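Local coordinates for protein-glutamine gamma-glutamyltransferase (Pseudomonas aeruginosa PAO1, PDB 6G49) that shows transglutaminase activity in vitro, joining protein glutamine to lysine side chains, through its periplasmic domain, and is critical for the viability of the bacterium, at residues A[40-48]-A[240-248]; A[55-66]-A[107-115]. All blocks are in the same frame, centred on the assembly; numbering follows the deposited sequence. Where two conformers were deposited one is given.

Interaction 1 (A[40-48]-A[240-248])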
# COMPACT_ATOMS: atom_id res chain seq x y z
N SER A 40 -5.74 4.98 9.88
CA SER A 40 -6.76 5.32 8.88
C SER A 40 -6.22 6.45 8.00
O SER A 40 -5.17 7.12 8.31
CB SER A 40 -8.05 5.69 9.54
OG SER A 40 -7.92 6.95 10.14
N MET A 41 -6.83 6.62 6.86
CA MET A 41 -6.51 7.79 6.08
C MET A 41 -7.61 8.12 5.08
O MET A 41 -8.24 7.29 4.44
CB MET A 41 -5.23 7.59 5.30
CG MET A 41 -5.32 6.44 4.37
SD MET A 41 -3.73 6.34 3.64
CE MET A 41 -4.16 6.91 2.01
N ALA A 42 -7.80 9.43 4.98
CA ALA A 42 -8.59 10.01 3.96
C ALA A 42 -7.67 10.45 2.84
O ALA A 42 -6.54 10.82 3.14
CB ALA A 42 -9.32 11.18 4.53
N PRO A 43 -8.11 10.43 1.56
CA PRO A 43 -7.35 11.08 0.48
C PRO A 43 -7.01 12.51 0.94
O PRO A 43 -7.88 13.28 1.39
CB PRO A 43 -8.28 10.94 -0.73
CG PRO A 43 -8.99 9.65 -0.44
CD PRO A 43 -9.31 9.76 1.04
N GLY A 44 -5.72 12.83 0.88
CA GLY A 44 -5.18 14.08 1.43
C GLY A 44 -4.28 13.87 2.62
O GLY A 44 -3.37 14.65 2.92
N ASP A 45 -4.49 12.80 3.38
CA ASP A 45 -3.79 12.64 4.61
C ASP A 45 -2.35 12.22 4.35
O ASP A 45 -1.46 12.63 5.11
CB ASP A 45 -4.36 11.59 5.58
CG ASP A 45 -5.66 12.03 6.24
OD1 ASP A 45 -5.95 13.24 6.20
OD2 ASP A 45 -6.42 11.17 6.71
N ILE A 46 -2.08 11.47 3.27
CA ILE A 46 -0.71 11.06 3.00
C ILE A 46 0.06 12.24 2.40
O ILE A 46 1.27 12.36 2.61
CB ILE A 46 -0.62 9.78 2.12
CG1 ILE A 46 -1.47 8.68 2.71
CG2 ILE A 46 0.85 9.36 2.01
CD1 ILE A 46 -1.16 8.41 4.15
N ALA A 47 -0.63 13.11 1.68
CA ALA A 47 -0.04 14.32 1.14
C ALA A 47 0.50 15.16 2.30
O ALA A 47 1.57 15.82 2.23
CB ALA A 47 -1.05 15.03 0.29
N GLU A 48 -0.22 15.19 3.43
CA GLU A 48 0.30 15.93 4.60
C GLU A 48 1.67 15.36 5.04
O GLU A 48 2.60 16.10 5.35
CB GLU A 48 -0.76 15.99 5.71
CG GLU A 48 -0.18 16.58 6.99
CD GLU A 48 -1.18 17.02 8.05
OE1 GLU A 48 -2.39 17.07 7.75
OE2 GLU A 48 -0.73 17.32 9.20
N SER A 240 -7.18 14.69 -9.98
CA SER A 240 -6.00 15.24 -9.33
C SER A 240 -5.93 14.77 -7.89
O SER A 240 -6.92 14.93 -7.14
CB SER A 240 -6.01 16.77 -9.39
OG SER A 240 -4.88 17.29 -8.71
N GLY A 241 -4.80 14.25 -7.49
CA GLY A 241 -4.66 13.74 -6.12
C GLY A 241 -3.25 13.31 -5.79
O GLY A 241 -2.32 13.38 -6.62
N PHE A 242 -3.08 12.76 -4.59
CA PHE A 242 -1.88 12.14 -4.17
C PHE A 242 -2.15 10.63 -4.02
O PHE A 242 -3.16 10.14 -4.49
CB PHE A 242 -1.32 12.83 -2.92
CG PHE A 242 0.12 12.56 -2.61
CD1 PHE A 242 1.12 12.93 -3.51
CD2 PHE A 242 0.53 11.97 -1.41
CE1 PHE A 242 2.45 12.71 -3.21
CE2 PHE A 242 1.87 11.75 -1.13
CZ PHE A 242 2.83 12.09 -2.06
N CYS A 243 -1.20 9.88 -3.46
CA CYS A 243 -1.27 8.40 -3.61
C CYS A 243 -2.55 7.84 -3.00
O CYS A 243 -3.06 6.87 -3.55
CB CYS A 243 -0.07 7.69 -3.01
SG CYS A 243 0.26 8.19 -1.31
N ALA A 244 -3.08 8.42 -1.92
CA ALA A 244 -4.30 7.84 -1.29
C ALA A 244 -5.54 8.00 -2.19
O ALA A 244 -6.41 7.14 -2.20
CB ALA A 244 -4.60 8.46 0.01
N HIS A 245 -5.62 9.08 -2.97
CA HIS A 245 -6.67 9.22 -3.97
C HIS A 245 -6.63 8.06 -4.95
O HIS A 245 -7.67 7.42 -5.27
CB HIS A 245 -6.58 10.55 -4.77
CG HIS A 245 -6.76 11.76 -3.94
ND1 HIS A 245 -5.78 12.26 -3.13
CD2 HIS A 245 -7.84 12.56 -3.82
CE1 HIS A 245 -6.25 13.34 -2.53
NE2 HIS A 245 -7.50 13.56 -2.95
N TYR A 246 -5.46 7.74 -5.52
CA TYR A 246 -5.33 6.76 -6.54
C TYR A 246 -5.56 5.35 -5.97
O TYR A 246 -6.27 4.56 -6.52
CB TYR A 246 -3.94 6.80 -7.21
CG TYR A 246 -3.78 8.03 -8.09
CD1 TYR A 246 -3.33 9.23 -7.57
CD2 TYR A 246 -4.15 7.97 -9.41
CE1 TYR A 246 -3.31 10.38 -8.34
CE2 TYR A 246 -4.10 9.11 -10.19
CZ TYR A 246 -3.67 10.30 -9.67
OH TYR A 246 -3.63 11.40 -10.51
N ALA A 247 -4.91 5.07 -4.83
CA ALA A 247 -5.01 3.74 -4.23
C ALA A 247 -6.46 3.46 -3.78
O ALA A 247 -6.98 2.38 -4.03
CB ALA A 247 -4.07 3.58 -3.06
N GLY A 248 -7.05 4.43 -3.08
CA GLY A 248 -8.43 4.30 -2.56
C GLY A 248 -9.41 4.18 -3.68
O GLY A 248 -10.29 3.29 -3.68
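P43 lays its CB over the imidazole of H245, 3.4 Å from the ring centroid and only 6° off the ring normal, a well-centred CH-pi contact. The opposite face of the same ring is met, nearer its rim, by G241 CA of the ring's own segment, so the ring lies between P43 CB and G241 CA. Beside it, the CB of A244 sits 3.8 Å from P43 CA and is approached also by I46 CG1. I46 CG2 lies 3.6 Å from C243 SG. The I46 side chain crosses that of F242 at about a right angle, while A47 rests its CB 3.8 Å from F242 CD2. C243 projects SG between its backbone N and carbonyl carbon (chi1 51°), and this rotamer places the sulfur beside I46.

The P43 end is shaped by a type II beta turn from A42 to D45, closed by D45 N to A42 O. D45 OD2 also accepts from A42 N at 2.8 Å, nearly straight at 173°, and has a second partner in a salt bridge with R85. F242, N-cap of helix 243-256, has its ring stacked on Y219.

C243 is probably the nucleophile, with H287 and D303 as likely partners in a Cys-His-Asp triad. The atoms meeting across this buried contact are largely apolar, so segment 40-48 puts hydrocarbon from I46 against the sulfur of C243, while H287 lies close to it.

Interaction 2 (A[55-66]-A[107-115]). With PO4 (phosphate ion), chain H.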
# COMPACT_ATOMS: atom_id res chain seq x y z
N LEU A 55 12.59 11.97 9.70
CA LEU A 55 13.06 10.61 9.39
C LEU A 55 12.10 9.56 9.93
O LEU A 55 11.71 9.58 11.10
CB LEU A 55 14.41 10.39 10.06
CG LEU A 55 15.15 9.10 9.70
CD1 LEU A 55 15.46 9.06 8.22
CD2 LEU A 55 16.45 9.08 10.50
N ALA A 56 11.80 8.53 9.09
CA ALA A 56 11.02 7.43 9.53
C ALA A 56 11.86 6.21 9.95
O ALA A 56 11.64 5.65 11.02
CB ALA A 56 10.02 7.08 8.44
N PHE A 57 12.82 5.83 9.10
CA PHE A 57 13.68 4.65 9.39
C PHE A 57 14.89 4.71 8.46
O PHE A 57 14.90 5.49 7.51
CB PHE A 57 12.94 3.31 9.36
CG PHE A 57 12.32 2.92 8.04
CD1 PHE A 57 11.11 3.46 7.65
CD2 PHE A 57 12.98 2.04 7.20
CE1 PHE A 57 10.52 3.04 6.44
CE2 PHE A 57 12.40 1.65 5.99
CZ PHE A 57 11.17 2.15 5.64
N ARG A 58 15.85 3.85 8.76
CA ARG A 58 17.06 3.69 7.99
C ARG A 58 17.21 2.19 7.75
O ARG A 58 16.76 1.40 8.55
CB ARG A 58 18.27 4.29 8.68
CG ARG A 58 18.20 5.80 8.68
CD ARG A 58 19.32 6.42 9.49
NE ARG A 58 19.08 6.28 10.90
CZ ARG A 58 20.01 6.45 11.82
NH1 ARG A 58 21.24 6.77 11.46
NH2 ARG A 58 19.71 6.31 13.09
N VAL A 59 17.83 1.82 6.63
CA VAL A 59 17.93 0.42 6.23
C VAL A 59 19.32 0.16 5.66
O VAL A 59 19.79 0.90 4.82
CB VAL A 59 16.87 0.02 5.17
CG1 VAL A 59 16.95 -1.46 4.85
CG2 VAL A 59 15.49 0.35 5.60
N ARG A 60 19.87 -0.98 6.04
CA ARG A 60 21.15 -1.45 5.51
C ARG A 60 20.93 -2.88 4.97
O ARG A 60 20.53 -3.75 5.72
CB ARG A 60 22.22 -1.43 6.59
CG ARG A 60 23.64 -1.31 6.07
CD ARG A 60 24.61 -0.98 7.20
NE ARG A 60 25.04 0.41 7.25
CZ ARG A 60 25.10 1.14 8.36
NH1 ARG A 60 24.72 0.62 9.51
NH2 ARG A 60 25.52 2.39 8.32
N PHE A 61 21.20 -3.12 3.69
CA PHE A 61 21.03 -4.41 3.09
C PHE A 61 22.31 -5.25 3.24
O PHE A 61 23.42 -4.66 3.21
CB PHE A 61 20.70 -4.24 1.60
CG PHE A 61 19.23 -3.92 1.37
CD1 PHE A 61 18.77 -2.62 1.35
CD2 PHE A 61 18.34 -4.96 1.21
CE1 PHE A 61 17.41 -2.38 1.15
CE2 PHE A 61 16.99 -4.72 0.97
CZ PHE A 61 16.56 -3.42 0.94
N GLU A 62 22.17 -6.58 3.37
CA GLU A 62 23.36 -7.47 3.38
C GLU A 62 24.10 -7.39 2.04
O GLU A 62 25.35 -7.32 2.02
CB GLU A 62 22.94 -8.88 3.75
CG GLU A 62 22.61 -9.02 5.21
CD GLU A 62 22.61 -10.44 5.74
OE1 GLU A 62 22.95 -11.34 4.96
OE2 GLU A 62 22.25 -10.63 6.93
N GLY A 63 23.37 -7.43 0.93
CA GLY A 63 23.97 -7.33 -0.42
C GLY A 63 23.71 -5.99 -1.08
O GLY A 63 23.65 -4.95 -0.40
N ALA A 64 23.49 -6.03 -2.41
CA ALA A 64 23.28 -4.85 -3.22
C ALA A 64 21.89 -4.29 -2.90
O ALA A 64 20.97 -5.04 -2.51
CB ALA A 64 23.41 -5.18 -4.69
N LEU A 65 21.78 -2.97 -3.01
CA LEU A 65 20.52 -2.31 -2.81
C LEU A 65 19.58 -2.79 -3.92
O LEU A 65 19.96 -2.72 -5.09
CB LEU A 65 20.78 -0.81 -2.93
CG LEU A 65 19.60 0.09 -2.59
CD1 LEU A 65 19.23 -0.07 -1.12
CD2 LEU A 65 19.92 1.54 -2.90
N PRO A 66 18.34 -3.26 -3.65
CA PRO A 66 17.42 -3.54 -4.75
C PRO A 66 17.12 -2.27 -5.55
O PRO A 66 17.30 -1.15 -5.06
CB PRO A 66 16.14 -4.00 -4.07
CG PRO A 66 16.61 -4.50 -2.73
CD PRO A 66 17.75 -3.60 -2.35
N LEU A 107 15.62 -11.54 0.63
CA LEU A 107 16.37 -10.28 0.80
C LEU A 107 16.55 -10.10 2.30
O LEU A 107 15.62 -10.19 3.07
CB LEU A 107 15.63 -9.07 0.23
CG LEU A 107 15.29 -9.08 -1.25
CD1 LEU A 107 14.56 -7.81 -1.65
CD2 LEU A 107 16.54 -9.24 -2.08
N ARG A 108 17.78 -9.86 2.73
CA ARG A 108 18.14 -9.74 4.13
C ARG A 108 18.68 -8.33 4.40
O ARG A 108 19.49 -7.76 3.65
CB ARG A 108 19.21 -10.77 4.52
CG ARG A 108 18.72 -12.21 4.44
CD ARG A 108 19.76 -13.15 5.06
NE ARG A 108 19.26 -14.51 5.26
CZ ARG A 108 19.70 -15.59 4.61
NH1 ARG A 108 20.71 -15.50 3.77
NH2 ARG A 108 19.11 -16.76 4.80
N TYR A 109 18.14 -7.71 5.46
CA TYR A 109 18.49 -6.37 5.74
C TYR A 109 18.20 -6.05 7.21
O TYR A 109 17.41 -6.70 7.84
CB TYR A 109 17.80 -5.37 4.79
CG TYR A 109 16.29 -5.54 4.68
CD1 TYR A 109 15.74 -6.48 3.84
CD2 TYR A 109 15.39 -4.78 5.46
CE1 TYR A 109 14.37 -6.69 3.75
CE2 TYR A 109 14.02 -4.93 5.33
CZ TYR A 109 13.50 -5.91 4.50
OH TYR A 109 12.14 -6.08 4.37
N ASP A 110 18.85 -4.99 7.71
CA ASP A 110 18.60 -4.52 9.03
C ASP A 110 17.94 -3.14 8.96
O ASP A 110 18.21 -2.35 8.06
CB ASP A 110 19.91 -4.39 9.78
CG ASP A 110 20.62 -5.71 9.97
OD1 ASP A 110 19.92 -6.77 9.96
OD2 ASP A 110 21.85 -5.63 10.18
N VAL A 111 17.08 -2.86 9.95
CA VAL A 111 16.34 -1.60 10.02
C VAL A 111 16.58 -0.97 11.38
O VAL A 111 16.60 -1.68 12.37
CB VAL A 111 14.83 -1.82 9.84
CG1 VAL A 111 14.08 -0.48 9.90
CG2 VAL A 111 14.59 -2.58 8.54
N ILE A 112 16.76 0.33 11.40
CA ILE A 112 16.60 1.15 12.65
C ILE A 112 15.44 2.12 12.39
O ILE A 112 15.53 2.96 11.51
CB ILE A 112 17.89 1.85 13.12
CG1 ILE A 112 17.64 2.56 14.45
CG2 ILE A 112 18.49 2.81 12.09
CD1 ILE A 112 18.91 3.11 15.09
N MET A 113 14.38 1.94 13.18
CA MET A 113 13.15 2.71 13.07
C MET A 113 13.19 3.82 14.12
O MET A 113 13.51 3.59 15.25
CB MET A 113 11.98 1.77 13.41
CG MET A 113 10.80 1.96 12.65
SD MET A 113 9.62 0.65 13.18
CE MET A 113 8.33 1.81 13.64
N GLN A 114 12.73 4.98 13.73
CA GLN A 114 12.46 6.05 14.67
C GLN A 114 11.14 5.76 15.35
O GLN A 114 10.29 5.01 14.84
CB GLN A 114 12.35 7.38 13.93
CG GLN A 114 13.60 7.80 13.17
CD GLN A 114 14.73 8.03 14.14
OE1 GLN A 114 14.69 8.93 15.00
NE2 GLN A 114 15.66 7.11 14.09
N PRO A 115 10.89 6.34 16.53
CA PRO A 115 9.58 6.16 17.17
C PRO A 115 8.44 6.59 16.25
O PRO A 115 8.53 7.62 15.59
CB PRO A 115 9.66 7.12 18.38
CG PRO A 115 11.12 7.23 18.65
CD PRO A 115 11.80 7.19 17.30
P PO4 H . 26.08 5.41 10.63
O1 PO4 H . 25.88 3.93 10.17
O2 PO4 H . 26.28 6.41 9.50
O3 PO4 H . 24.98 5.93 11.56
O4 PO4 H . 27.34 5.66 11.45
O HOH W 1 12.50 11.08 13.59
O HOH W 2 9.14 5.52 12.36
O HOH W 3 16.34 5.70 11.86
O HOH W 4 20.30 -8.61 8.17
O HOH W 5 20.39 -7.74 1.00
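R58 and I112, and likewise R60 and D110, are joined by two backbone hydrogen bonds each, which pair strands 55-61 and 107-113. R60 N to D110 O measures 3.0 Å. Past the paired residues, E62 N still reaches R108 O at 2.9 Å, and Q114 N bonds to A56 O.

Apolar contacts hold the face bearing F57, V59, F61, Y109, V111 and M113. F61 and Y109 run side by side with ring planes 42° apart; Y109 CB sits over one face of F61, 4.0 Å from its centroid, and P66 CD covers the other. V59 CG1 touches Y109 CD2 at 3.7 Å, and F57 CD2 meets V111 CG1.

The face bearing R58, R60, D110 and I112 mixes charged groups with the aliphatic I112. The bend of R58 at chi3 (-75°) turns its guanidinium alongside I112, where CG2 lies 3.7 Å from NE of R58. One water accepts from R58 NE and Q114 NE2 and donates to I112 O.

The strand axes run 149° apart: this is a twisted antiparallel pair inside a six-stranded sheet, and on its far side strand 55-61 forms a classic beta bulge with strand 278-282, A56 and F57 both facing V281.

From the N terminus, residues 40-48 come first, and their helix 45-50 is followed directly by strand 55-61. Interaction 2 closes the shorter loop, when strand 107-113 returns after 40 residues of strand and loop to pair with 55-66. Interaction 1 closes much later, once 191 residues have passed and helix 243-256 arrives; its loop therefore encloses that of interaction 2, and the two do not cross. Their centres are 25 Å apart, with nearest atoms about 11 Å apart. Interaction 1 ties the early chain to the helix of the probable nucleophile, and interaction 2 joins two inner strands of the six-stranded sheet, flanked by strand 278-282 beside 55-61 and strand 152-158 beside 107-113.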